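Local coordinates for protein yncA (Salmonella typhimurium, PDB 3DR6) that probably transfers an acetyl group from acetyl-CoA to an acceptor not yet established, as a putative acetyltransferase of the GNAT family, at residues K11-A16 and G63-Y68; W32-V37 and G149-R154; E47-Q50 and P55-V58; K102-L107 and H135-T140. All blocks are in the same frame, centred on the assembly; numbering follows the deposited sequence. Where two conformers were deposited one is given.

Contact 1 (K11-A16 and G63-Y68); sequences KADCAA and GVVTGY
A small, largely apolar helix-on-sheet contact sets A16, in the first turn of helix 14-27, against V65, near the start of strand 64-73, with D13 completing it from the 3-10 turn ahead of the helix. The methyl of A16 is directed at the strand, and its CB comes 3.7 Å from V65 CB, the branch point of the valine. Both methyls of V65 lie slightly farther out, CG1 and CG2 each 4.1 Å from A16 CB, so the alanine settles against the fork of the valine and not against a single tip. That close seating suits the two residue types: alanine is short enough to let the helix come near, the A16 and V65 CA atoms being 6.4 Å apart, and a beta-branched valine is at home in an extended strand. Mixed alpha/beta packing of this kind belongs to the GNAT fold, in which the first helices lie over a central mixed sheet; here V65 also meets I20, one turn further along the same helix. CG2 has a polar neighbour as well. D13 OD1 lies 3.8 Å from V65 CG2, with the two side chains crossing at about a right angle. CG2 is placed beside the valine's backbone N and anti to its carbonyl carbon, which carries it to the aspartate, while CG1, anti to the backbone N, meets A16 alone of the two. D13 OD1 is also hydrogen-bonded outside the two segments, its approach to CG2 being a packing contact added to that, and D13 OD2 forms a salt bridge with R7 and accepts a hydrogen bond from D10 N.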
loop_
_atom_site.group_PDB
_atom_site.type_symbol
_atom_site.label_atom_id
_atom_site.label_comp_id
_atom_site.label_asym_id
_atom_site.label_seq_id
_atom_site.Cartn_x
_atom_site.Cartn_y
_atom_site.Cartn_z
ATOM N N LYS C 11 12.959 17.872 17.013
ATOM C CA LYS C 11 11.666 18.166 17.651
ATOM C C LYS C 11 11.206 19.606 17.418
ATOM O O LYS C 11 10.011 19.853 17.218
ATOM C CB LYS C 11 11.730 17.918 19.158
ATOM C CG LYS C 11 11.493 16.485 19.603
ATOM C CD LYS C 11 11.406 16.433 21.133
ATOM C CE LYS C 11 10.160 17.185 21.636
ATOM N NZ LYS C 11 10.251 17.637 23.058
ATOM N N ALA C 12 12.144 20.554 17.440
ATOM C CA ALA C 12 11.811 21.975 17.273
ATOM C C ALA C 12 11.306 22.358 15.867
ATOM O O ALA C 12 10.743 23.443 15.682
ATOM C CB ALA C 12 12.994 22.853 17.676
ATOM N N ASP C 13 11.502 21.464 14.897
ATOM C CA ASP C 13 11.056 21.665 13.504
ATOM C C ASP C 13 9.627 21.207 13.248
ATOM O O ASP C 13 9.088 21.427 12.149
ATOM C CB ASP C 13 11.959 20.892 12.541
ATOM C CG ASP C 13 13.382 21.376 12.563
ATOM O OD1 ASP C 13 13.579 22.607 12.637
ATOM O OD2 ASP C 13 14.300 20.524 12.519
ATOM N N CYS C 14 9.027 20.574 14.252
ATOM C CA CYS C 14 7.732 19.920 14.071
ATOM C C CYS C 14 6.565 20.891 13.891
ATOM O O CYS C 14 5.603 20.553 13.199
ATOM C CB CYS C 14 7.470 18.864 15.157
ATOM S SG CYS C 14 8.468 17.369 14.946
ATOM N N ALA C 15 6.631 22.082 14.496
ATOM C CA ALA C 15 5.623 23.090 14.210
ATOM C C ALA C 15 5.652 23.520 12.736
ATOM O O ALA C 15 4.596 23.648 12.118
ATOM C CB ALA C 15 5.740 24.305 15.154
ATOM N N ALA C 16 6.847 23.734 12.180
ATOM C CA ALA C 16 6.972 24.109 10.757
ATOM C C ALA C 16 6.514 22.969 9.817
ATOM O O ALA C 16 5.876 23.210 8.783
ATOM C CB ALA C 16 8.404 24.500 10.439
ATOM N N GLY C 63 17.361 30.330 8.281
ATOM C CA GLY C 63 16.702 29.833 9.483
ATOM C C GLY C 63 15.234 29.423 9.357
ATOM O O GLY C 63 14.615 29.040 10.358
ATOM N N VAL C 64 14.663 29.499 8.153
ATOM C CA VAL C 64 13.253 29.130 7.943
ATOM C C VAL C 64 13.183 27.735 7.290
ATOM O O VAL C 64 13.914 27.458 6.330
ATOM C CB VAL C 64 12.488 30.188 7.088
ATOM C CG1 VAL C 64 11.039 29.732 6.801
ATOM C CG2 VAL C 64 12.514 31.588 7.782
ATOM N N VAL C 65 12.338 26.865 7.836
ATOM C CA VAL C 65 12.104 25.542 7.231
ATOM C C VAL C 65 11.254 25.739 5.966
ATOM O O VAL C 65 10.128 26.207 6.037
ATOM C CB VAL C 65 11.428 24.553 8.233
ATOM C CG1 VAL C 65 11.014 23.235 7.533
ATOM C CG2 VAL C 65 12.385 24.244 9.403
ATOM N N THR C 66 11.817 25.398 4.816
ATOM C CA THR C 66 11.185 25.620 3.503
ATOM C C THR C 66 10.568 24.349 2.903
ATOM O O THR C 66 9.872 24.391 1.863
ATOM C CB THR C 66 12.217 26.182 2.508
ATOM O OG1 THR C 66 13.349 25.312 2.499
ATOM C CG2 THR C 66 12.671 27.596 2.906
ATOM N N GLY C 67 10.840 23.209 3.538
ATOM C CA GLY C 67 10.354 21.919 3.054
ATOM C C GLY C 67 10.778 20.800 3.977
ATOM O O GLY C 67 11.639 20.983 4.838
ATOM N N TYR C 68 10.179 19.629 3.797
ATOM C CA TYR C 68 10.611 18.469 4.545
ATOM C C TYR C 68 10.402 17.188 3.740
ATOM O O TYR C 68 9.626 17.159 2.761
ATOM C CB TYR C 68 9.921 18.392 5.920
ATOM C CG TYR C 68 8.502 17.831 5.933
ATOM C CD1 TYR C 68 7.392 18.668 5.744
ATOM C CD2 TYR C 68 8.269 16.469 6.169
ATOM C CE1 TYR C 68 6.104 18.167 5.776
ATOM C CE2 TYR C 68 6.970 15.955 6.199
ATOM C CZ TYR C 68 5.898 16.807 6.002
ATOM O OH TYR C 68 4.609 16.303 6.041
#

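Contact 2 (W32-V37 and G149-R154); sequences WNDRTV and GVKFGR
The ammonium of K151 is gripped by backbone carbonyls: the O atoms of V25, T28 and I31 can take its three protons, and N33 O, 3.3 Å from K151 NZ, is a weak, shared fourth contact. An extended side chain delivers it, with CG anti to the backbone N (chi1 -153°) and every later torsion near trans. On the way K151 passes D34 in the opposite direction, its CG 3.7 Å from D34 OD1, but the charges do not join, since K151 NZ stays 5.0 Å from D34 OD1. Two waters bridge D34 to V150 O, one 2.9 Å from D34 OD1, the other 2.8 Å from D34 OD2 and 2.7 Å from V150 O; each has more acceptors near it than protons to give. Beside them W32 lays CZ3 3.6 Å from G149 CA; with no side chain, G149 lets the indole lie directly against its CA. K151 to R154 form a type I' turn, the tight hairpin between strands 140-151 and 154-164. D34 N bonds D78 and the W32 ring meets F80, both of the second subunit, so the loop is part of the dimer interface. A buried lysine surrounded by carbonyl oxygens probably keeps its positive charge and pins the loop after helix 14-27 to the hairpin.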
loop_
_atom_site.group_PDB
_atom_site.type_symbol
_atom_site.label_atom_id
_atom_site.label_comp_id
_atom_site.label_asym_id
_atom_site.label_seq_id
_atom_site.Cartn_x
_atom_site.Cartn_y
_atom_site.Cartn_z
ATOM N N TRP C 32 -3.065 12.303 -0.069
ATOM C CA TRP C 32 -4.484 11.939 -0.127
ATOM C C TRP C 32 -5.046 11.665 1.281
ATOM O O TRP C 32 -5.574 10.593 1.564
ATOM C CB TRP C 32 -4.768 10.794 -1.145
ATOM C CG TRP C 32 -4.384 11.163 -2.598
ATOM C CD1 TRP C 32 -3.930 12.388 -3.053
ATOM C CD2 TRP C 32 -4.385 10.294 -3.742
ATOM N NE1 TRP C 32 -3.645 12.321 -4.406
ATOM C CE2 TRP C 32 -3.924 11.049 -4.849
ATOM C CE3 TRP C 32 -4.752 8.946 -3.942
ATOM C CZ2 TRP C 32 -3.814 10.506 -6.138
ATOM C CZ3 TRP C 32 -4.645 8.410 -5.227
ATOM C CH2 TRP C 32 -4.178 9.187 -6.304
ATOM N N ASN C 33 -4.891 12.665 2.151
ATOM C CA ASN C 33 -5.506 12.728 3.463
ATOM C C ASN C 33 -6.308 14.014 3.489
ATOM O O ASN C 33 -5.952 14.959 2.781
ATOM C CB ASN C 33 -4.440 12.808 4.566
ATOM C CG ASN C 33 -4.044 11.447 5.129
ATOM O OD1 ASN C 33 -2.948 11.306 5.696
ATOM N ND2 ASN C 33 -4.926 10.455 5.009
ATOM N N ASP C 34 -7.349 14.067 4.323
ATOM C CA ASP C 34 -8.333 15.161 4.275
ATOM C C ASP C 34 -8.370 16.136 5.457
ATOM O O ASP C 34 -8.835 17.264 5.301
ATOM C CB ASP C 34 -9.741 14.597 4.059
ATOM C CG ASP C 34 -9.849 13.759 2.786
ATOM O OD1 ASP C 34 -9.237 14.126 1.772
ATOM O OD2 ASP C 34 -10.555 12.738 2.806
ATOM N N ARG C 35 -7.929 15.701 6.630
ATOM C CA ARG C 35 -7.999 16.576 7.796
ATOM C C ARG C 35 -6.625 16.989 8.322
ATOM O O ARG C 35 -5.632 16.250 8.237
ATOM C CB ARG C 35 -8.840 15.972 8.934
ATOM C CG ARG C 35 -10.354 15.983 8.701
ATOM C CD ARG C 35 -10.887 14.588 8.422
ATOM N NE ARG C 35 -11.036 13.781 9.641
ATOM C CZ ARG C 35 -10.092 12.992 10.174
ATOM N NH1 ARG C 35 -8.887 12.885 9.616
ATOM N NH2 ARG C 35 -10.352 12.303 11.282
ATOM N N THR C 36 -6.604 18.193 8.869
ATOM C CA THR C 36 -5.399 18.782 9.428
ATOM C C THR C 36 -5.060 18.111 10.762
ATOM O O THR C 36 -5.923 17.487 11.396
ATOM C CB THR C 36 -5.600 20.278 9.634
ATOM O OG1 THR C 36 -6.825 20.485 10.345
ATOM C CG2 THR C 36 -5.682 21.004 8.284
ATOM N N VAL C 37 -3.802 18.218 11.176
ATOM C CA VAL C 37 -3.383 17.691 12.464
ATOM C C VAL C 37 -2.769 18.835 13.278
ATOM O O VAL C 37 -2.577 19.938 12.761
ATOM C CB VAL C 37 -2.368 16.504 12.326
ATOM C CG1 VAL C 37 -3.036 15.264 11.685
ATOM C CG2 VAL C 37 -1.086 16.927 11.573
ATOM N N GLY C 149 -8.052 6.763 -5.820
ATOM C CA GLY C 149 -8.121 7.791 -4.782
ATOM C C GLY C 149 -9.329 8.702 -4.922
ATOM O O GLY C 149 -10.004 8.715 -5.958
ATOM N N VAL C 150 -9.573 9.515 -3.903
ATOM C CA VAL C 150 -10.692 10.466 -3.970
ATOM C C VAL C 150 -10.326 11.703 -3.156
ATOM O O VAL C 150 -9.811 11.581 -2.049
ATOM C CB VAL C 150 -12.052 9.831 -3.511
ATOM C CG1 VAL C 150 -12.057 9.427 -2.002
ATOM C CG2 VAL C 150 -13.230 10.751 -3.831
ATOM N N LYS C 151 -10.554 12.879 -3.728
ATOM C CA LYS C 151 -10.399 14.144 -2.992
ATOM C C LYS C 151 -11.114 15.250 -3.765
ATOM O O LYS C 151 -11.212 15.185 -4.992
ATOM C CB LYS C 151 -8.909 14.495 -2.848
ATOM C CG LYS C 151 -8.558 15.355 -1.626
ATOM C CD LYS C 151 -7.046 15.482 -1.417
ATOM C CE LYS C 151 -6.757 16.246 -0.108
ATOM N NZ LYS C 151 -5.322 16.613 0.010
ATOM N N PHE C 152 -11.612 16.255 -3.044
ATOM C CA PHE C 152 -12.198 17.454 -3.697
ATOM C C PHE C 152 -13.302 17.126 -4.710
ATOM O O PHE C 152 -13.456 17.836 -5.711
ATOM C CB PHE C 152 -11.105 18.254 -4.417
ATOM C CG PHE C 152 -9.934 18.620 -3.556
ATOM C CD1 PHE C 152 -10.122 19.218 -2.302
ATOM C CD2 PHE C 152 -8.634 18.393 -4.010
ATOM C CE1 PHE C 152 -9.015 19.564 -1.500
ATOM C CE2 PHE C 152 -7.518 18.755 -3.229
ATOM C CZ PHE C 152 -7.705 19.331 -1.970
ATOM N N GLY C 153 -14.067 16.069 -4.437
ATOM C CA GLY C 153 -15.242 15.733 -5.216
ATOM C C GLY C 153 -14.959 14.974 -6.487
ATOM O O GLY C 153 -15.862 14.777 -7.301
ATOM N N ARG C 154 -13.715 14.533 -6.655
ATOM C CA ARG C 154 -13.344 13.774 -7.855
ATOM C C ARG C 154 -12.562 12.497 -7.562
ATOM O O ARG C 154 -11.812 12.441 -6.591
ATOM C CB ARG C 154 -12.586 14.663 -8.856
ATOM C CG ARG C 154 -11.110 14.894 -8.596
ATOM C CD ARG C 154 -10.548 15.936 -9.580
ATOM N NE ARG C 154 -9.102 16.039 -9.403
ATOM C CZ ARG C 154 -8.539 16.903 -8.573
ATOM N NH1 ARG C 154 -7.231 16.940 -8.444
ATOM N NH2 ARG C 154 -9.304 17.754 -7.893
HETATM O O HOH W 1 -7.657 12.454 -0.034
HETATM O O HOH W 2 -11.137 12.206 0.171
#

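Contact 3 (E47-Q50 and P55-V58); sequences EARQ and PVLV
R49 lays the base of its side chain over one methyl of V56: R49 CB is 3.9 Å from V56 CG2, and R49 CG follows at 4.1 Å from the same V56 CG2. The two side chains cross at about a right angle, so the arginine offers its aliphatic root and keeps its charged end for elsewhere. A bend at chi2 (-69°) turns the rest of the chain aside, and NH1 donates to S70 OG on strand 64-73. A long side chain suits this place because it can pack with its methylenes and still reach a polar partner on a nearby strand. V56 CG2 also receives Q50 from another direction, with Q50 OE1 4.0 Å away. The amide oxygen is also the acceptor of a water: the water donates to Q50 OE1 at 3.0 Å and accepts from V56 N at 2.8 Å, linking the Q50 side chain to the backbone N-H of V56. Q50 is likewise bent at chi2 (-49°), which folds its amide back toward the strand. Valine answers both neighbours with one branch, CG2 lying beside its own backbone N. In the fold this is a tight helix-to-strand connection, since only four residues separate the segments as the chain leaves helix 39-52 and enters strand 56-61 of the GNAT sheet. That strand runs between strands 5-8 and 64-73, V56 pairing with A9 through the backbone and L57 with A69, while P55 and L57 turn to the other side and pack on helix 99-113.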
loop_
_atom_site.group_PDB
_atom_site.type_symbol
_atom_site.label_atom_id
_atom_site.label_comp_id
_atom_site.label_asym_id
_atom_site.label_seq_id
_atom_site.Cartn_x
_atom_site.Cartn_y
_atom_site.Cartn_z
ATOM N N GLU C 47 8.637 11.046 16.239
ATOM C CA GLU C 47 9.203 10.068 17.173
ATOM C C GLU C 47 9.089 8.640 16.653
ATOM O O GLU C 47 10.048 7.872 16.708
ATOM C CB GLU C 47 8.564 10.205 18.561
ATOM C CG GLU C 47 8.908 11.528 19.276
ATOM C CD GLU C 47 10.395 11.666 19.629
ATOM O OE1 GLU C 47 11.078 10.625 19.795
ATOM O OE2 GLU C 47 10.875 12.821 19.759
ATOM N N ALA C 48 7.917 8.288 16.143
ATOM C CA ALA C 48 7.725 6.988 15.533
ATOM C C ALA C 48 8.759 6.721 14.431
ATOM O O ALA C 48 9.330 5.623 14.373
ATOM C CB ALA C 48 6.308 6.846 15.017
ATOM N N ARG C 49 9.022 7.718 13.575
ATOM C CA ARG C 49 10.045 7.566 12.523
ATOM C C ARG C 49 11.421 7.333 13.122
ATOM O O ARG C 49 12.150 6.438 12.678
ATOM C CB ARG C 49 10.078 8.765 11.563
ATOM C CG ARG C 49 8.928 8.804 10.603
ATOM C CD ARG C 49 9.014 7.675 9.581
ATOM N NE ARG C 49 7.725 7.322 9.004
ATOM C CZ ARG C 49 7.203 7.918 7.934
ATOM N NH1 ARG C 49 7.850 8.911 7.351
ATOM N NH2 ARG C 49 6.021 7.548 7.456
ATOM N N GLN C 50 11.773 8.140 14.129
ATOM C CA GLN C 50 13.036 7.972 14.855
ATOM C C GLN C 50 13.161 6.553 15.420
ATOM O O GLN C 50 14.225 5.938 15.341
ATOM C CB GLN C 50 13.183 9.005 15.986
ATOM C CG GLN C 50 13.117 10.478 15.543
ATOM C CD GLN C 50 14.028 10.783 14.352
ATOM O OE1 GLN C 50 13.574 10.880 13.197
ATOM N NE2 GLN C 50 15.319 10.921 14.628
ATOM N N PRO C 55 14.540 8.462 8.293
ATOM C CA PRO C 55 14.959 9.861 8.336
ATOM C C PRO C 55 13.787 10.826 8.226
ATOM O O PRO C 55 12.784 10.545 7.540
ATOM C CB PRO C 55 15.894 9.979 7.129
ATOM C CG PRO C 55 15.259 9.012 6.098
ATOM C CD PRO C 55 14.671 7.879 6.935
ATOM N N VAL C 56 13.902 11.947 8.938
ATOM C CA VAL C 56 13.058 13.105 8.687
ATOM C C VAL C 56 14.042 14.234 8.380
ATOM O O VAL C 56 14.881 14.576 9.225
ATOM C CB VAL C 56 12.107 13.443 9.880
ATOM C CG1 VAL C 56 11.218 14.646 9.534
ATOM C CG2 VAL C 56 11.215 12.228 10.249
ATOM N N LEU C 57 13.985 14.752 7.152
ATOM C CA LEU C 57 14.885 15.828 6.703
ATOM C C LEU C 57 14.115 17.135 6.596
ATOM O O LEU C 57 12.912 17.134 6.306
ATOM C CB LEU C 57 15.463 15.510 5.325
ATOM C CG LEU C 57 16.217 14.179 5.169
ATOM C CD1 LEU C 57 16.479 13.895 3.697
ATOM C CD2 LEU C 57 17.503 14.166 5.988
ATOM N N VAL C 58 14.804 18.253 6.817
ATOM C CA VAL C 58 14.221 19.548 6.470
ATOM C C VAL C 58 15.164 20.306 5.558
ATOM O O VAL C 58 16.394 20.182 5.695
ATOM C CB VAL C 58 13.878 20.429 7.713
ATOM C CG1 VAL C 58 12.738 19.812 8.519
ATOM C CG2 VAL C 58 15.108 20.651 8.574
HETATM O O HOH W 3 15.683 11.569 11.128
#

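Contact 4 (K102-L107 and H135-T140); sequences KLLSRL and HSLGFT
L104 leaves helix 99-113 with its CB 4.0 Å from L137 CD1, on the Schellman motif that closes helix 128-135. Next along, L104 CG lies 3.7 Å from L137 CD1, and at the tip L104 CD2 comes within 3.6 Å of that same methyl. Three successive atoms of one leucine thus rest against one branch of the other, the two chains crossing at a slant. L104 CD2 also meets F139 CE1 at 4.1 Å, the phenyl approaching from the opposite direction. With CG anti to the backbone N (chi1 -177°), L104 is directed between the two apolar partners. The other methyl of L137 turns to S105, a small residue beside the leucine, S105 CB being 4.1 Å from L137 CD2. G138, the C-prime residue with positive phi, is a glycine, whose backbone angles are ones that residue adopts easily. After it the chain swings so that F139 turns its side chain to helix 99-113, packs on M161 and L163 of strand 154-164, and meets the H134 ring edge-to-face. H135 ND1 fastens the loop by donating to F139 O at 3.2 Å, with an N-H...O angle of 139° and the donor tilted 26° from the carbonyl plane.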
loop_
_atom_site.group_PDB
_atom_site.type_symbol
_atom_site.label_atom_id
_atom_site.label_comp_id
_atom_site.label_asym_id
_atom_site.label_seq_id
_atom_site.Cartn_x
_atom_site.Cartn_y
_atom_site.Cartn_z
ATOM N N LYS C 102 16.215 18.243 -4.479
ATOM C CA LYS C 102 17.344 18.204 -3.541
ATOM C C LYS C 102 17.025 17.388 -2.279
ATOM O O LYS C 102 17.859 16.598 -1.819
ATOM C CB LYS C 102 17.786 19.620 -3.180
ATOM C CG LYS C 102 18.461 20.352 -4.371
ATOM C CD LYS C 102 18.848 21.784 -4.024
ATOM C CE LYS C 102 19.581 22.422 -5.198
ATOM N NZ LYS C 102 19.796 23.901 -5.015
ATOM N N LEU C 103 15.826 17.604 -1.722
ATOM C CA LEU C 103 15.321 16.803 -0.609
ATOM C C LEU C 103 15.265 15.319 -0.971
ATOM O O LEU C 103 15.727 14.464 -0.213
ATOM C CB LEU C 103 13.918 17.278 -0.184
ATOM C CG LEU C 103 14.004 18.531 0.700
ATOM C CD1 LEU C 103 12.628 19.186 0.843
ATOM C CD2 LEU C 103 14.624 18.156 2.073
ATOM N N LEU C 104 14.695 15.035 -2.131
ATOM C CA LEU C 104 14.523 13.650 -2.567
ATOM C C LEU C 104 15.880 12.954 -2.770
ATOM O O LEU C 104 16.041 11.799 -2.385
ATOM C CB LEU C 104 13.619 13.551 -3.807
ATOM C CG LEU C 104 13.331 12.120 -4.286
ATOM C CD1 LEU C 104 12.811 11.205 -3.159
ATOM C CD2 LEU C 104 12.336 12.151 -5.466
ATOM N N SER C 105 16.842 13.680 -3.343
ATOM C CA SER C 105 18.191 13.134 -3.553
ATOM C C SER C 105 18.820 12.729 -2.220
ATOM O O SER C 105 19.305 11.607 -2.066
ATOM C CB SER C 105 19.090 14.130 -4.299
ATOM O OG SER C 105 20.284 13.504 -4.738
ATOM N N ARG C 106 18.771 13.633 -1.246
ATOM C CA ARG C 106 19.291 13.346 0.096
ATOM C C ARG C 106 18.566 12.138 0.733
ATOM O O ARG C 106 19.210 11.245 1.320
ATOM C CB ARG C 106 19.198 14.577 0.989
ATOM C CG ARG C 106 19.614 14.340 2.455
ATOM C CD ARG C 106 21.085 13.883 2.617
ATOM N NE ARG C 106 21.347 13.488 4.006
ATOM C CZ ARG C 106 21.600 14.345 5.005
ATOM N NH1 ARG C 106 21.643 15.662 4.793
ATOM N NH2 ARG C 106 21.811 13.885 6.231
ATOM N N LEU C 107 17.241 12.098 0.579
ATOM C CA LEU C 107 16.416 10.994 1.088
ATOM C C LEU C 107 16.871 9.626 0.565
ATOM O O LEU C 107 16.969 8.651 1.319
ATOM C CB LEU C 107 14.946 11.231 0.716
ATOM C CG LEU C 107 13.915 10.513 1.568
ATOM C CD1 LEU C 107 13.982 11.021 3.045
ATOM C CD2 LEU C 107 12.522 10.678 0.947
ATOM N N HIS C 135 11.785 11.137 -12.953
ATOM C CA HIS C 135 12.572 10.590 -14.070
ATOM C C HIS C 135 14.023 11.076 -14.012
ATOM O O HIS C 135 14.961 10.308 -14.309
ATOM C CB HIS C 135 11.981 11.010 -15.419
ATOM C CG HIS C 135 10.842 10.158 -15.888
ATOM N ND1 HIS C 135 10.863 8.777 -15.851
ATOM C CD2 HIS C 135 9.656 10.501 -16.453
ATOM C CE1 HIS C 135 9.727 8.309 -16.341
ATOM N NE2 HIS C 135 8.985 9.334 -16.732
ATOM N N SER C 136 14.202 12.338 -13.617
ATOM C CA SER C 136 15.530 12.956 -13.571
ATOM C C SER C 136 16.414 12.369 -12.472
ATOM O O SER C 136 17.636 12.619 -12.457
ATOM C CB SER C 136 15.443 14.488 -13.400
ATOM O OG SER C 136 15.284 14.872 -12.045
ATOM N N LEU C 137 15.801 11.615 -11.553
ATOM C CA LEU C 137 16.529 10.901 -10.510
ATOM C C LEU C 137 16.556 9.389 -10.751
ATOM O O LEU C 137 16.962 8.603 -9.866
ATOM C CB LEU C 137 15.940 11.221 -9.126
ATOM C CG LEU C 137 16.381 12.503 -8.403
ATOM C CD1 LEU C 137 15.369 12.902 -7.321
ATOM C CD2 LEU C 137 17.779 12.364 -7.799
ATOM N N GLY C 138 16.130 8.975 -11.938
ATOM C CA GLY C 138 16.278 7.587 -12.318
ATOM C C GLY C 138 15.067 6.731 -11.998
ATOM O O GLY C 138 15.102 5.519 -12.245
ATOM N N PHE C 139 13.997 7.357 -11.488
ATOM C CA PHE C 139 12.730 6.630 -11.241
ATOM C C PHE C 139 12.078 6.236 -12.567
ATOM O O PHE C 139 12.197 6.964 -13.568
ATOM C CB PHE C 139 11.739 7.492 -10.432
ATOM C CG PHE C 139 12.053 7.581 -8.964
ATOM C CD1 PHE C 139 13.091 8.431 -8.499
ATOM C CD2 PHE C 139 11.287 6.873 -8.021
ATOM C CE1 PHE C 139 13.378 8.507 -7.112
ATOM C CE2 PHE C 139 11.570 6.957 -6.648
ATOM C CZ PHE C 139 12.603 7.768 -6.194
ATOM N N THR C 140 11.355 5.113 -12.561
ATOM C CA THR C 140 10.537 4.746 -13.713
ATOM C C THR C 140 9.075 4.494 -13.285
ATOM O O THR C 140 8.796 4.086 -12.131
ATOM C CB THR C 140 11.097 3.502 -14.420
ATOM O OG1 THR C 140 11.197 2.440 -13.475
ATOM C CG2 THR C 140 12.487 3.767 -14.986
#

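In the fold
From the N terminus, contact 1 opens first, at residues 11-16, and closes at strand 64-73; inside its span contact 3 has already made a much shorter closure, joining helix 39-52 to strand 56-61, and the two touch where Y68 and G67 pack on L57 and V58. Contact 2 opens at residues 32-37, inside the span of contact 1, but ends only at 149-154, so those two cross, while contacts 3 and 4 both fall within its span. Contact 4, later in the chain, ties helix 99-113 to the loop before strand 140-151; L57 meets R106 and L107 between contacts 3 and 4. Contacts 2 and 4 lie on opposite sides of the chain's centre.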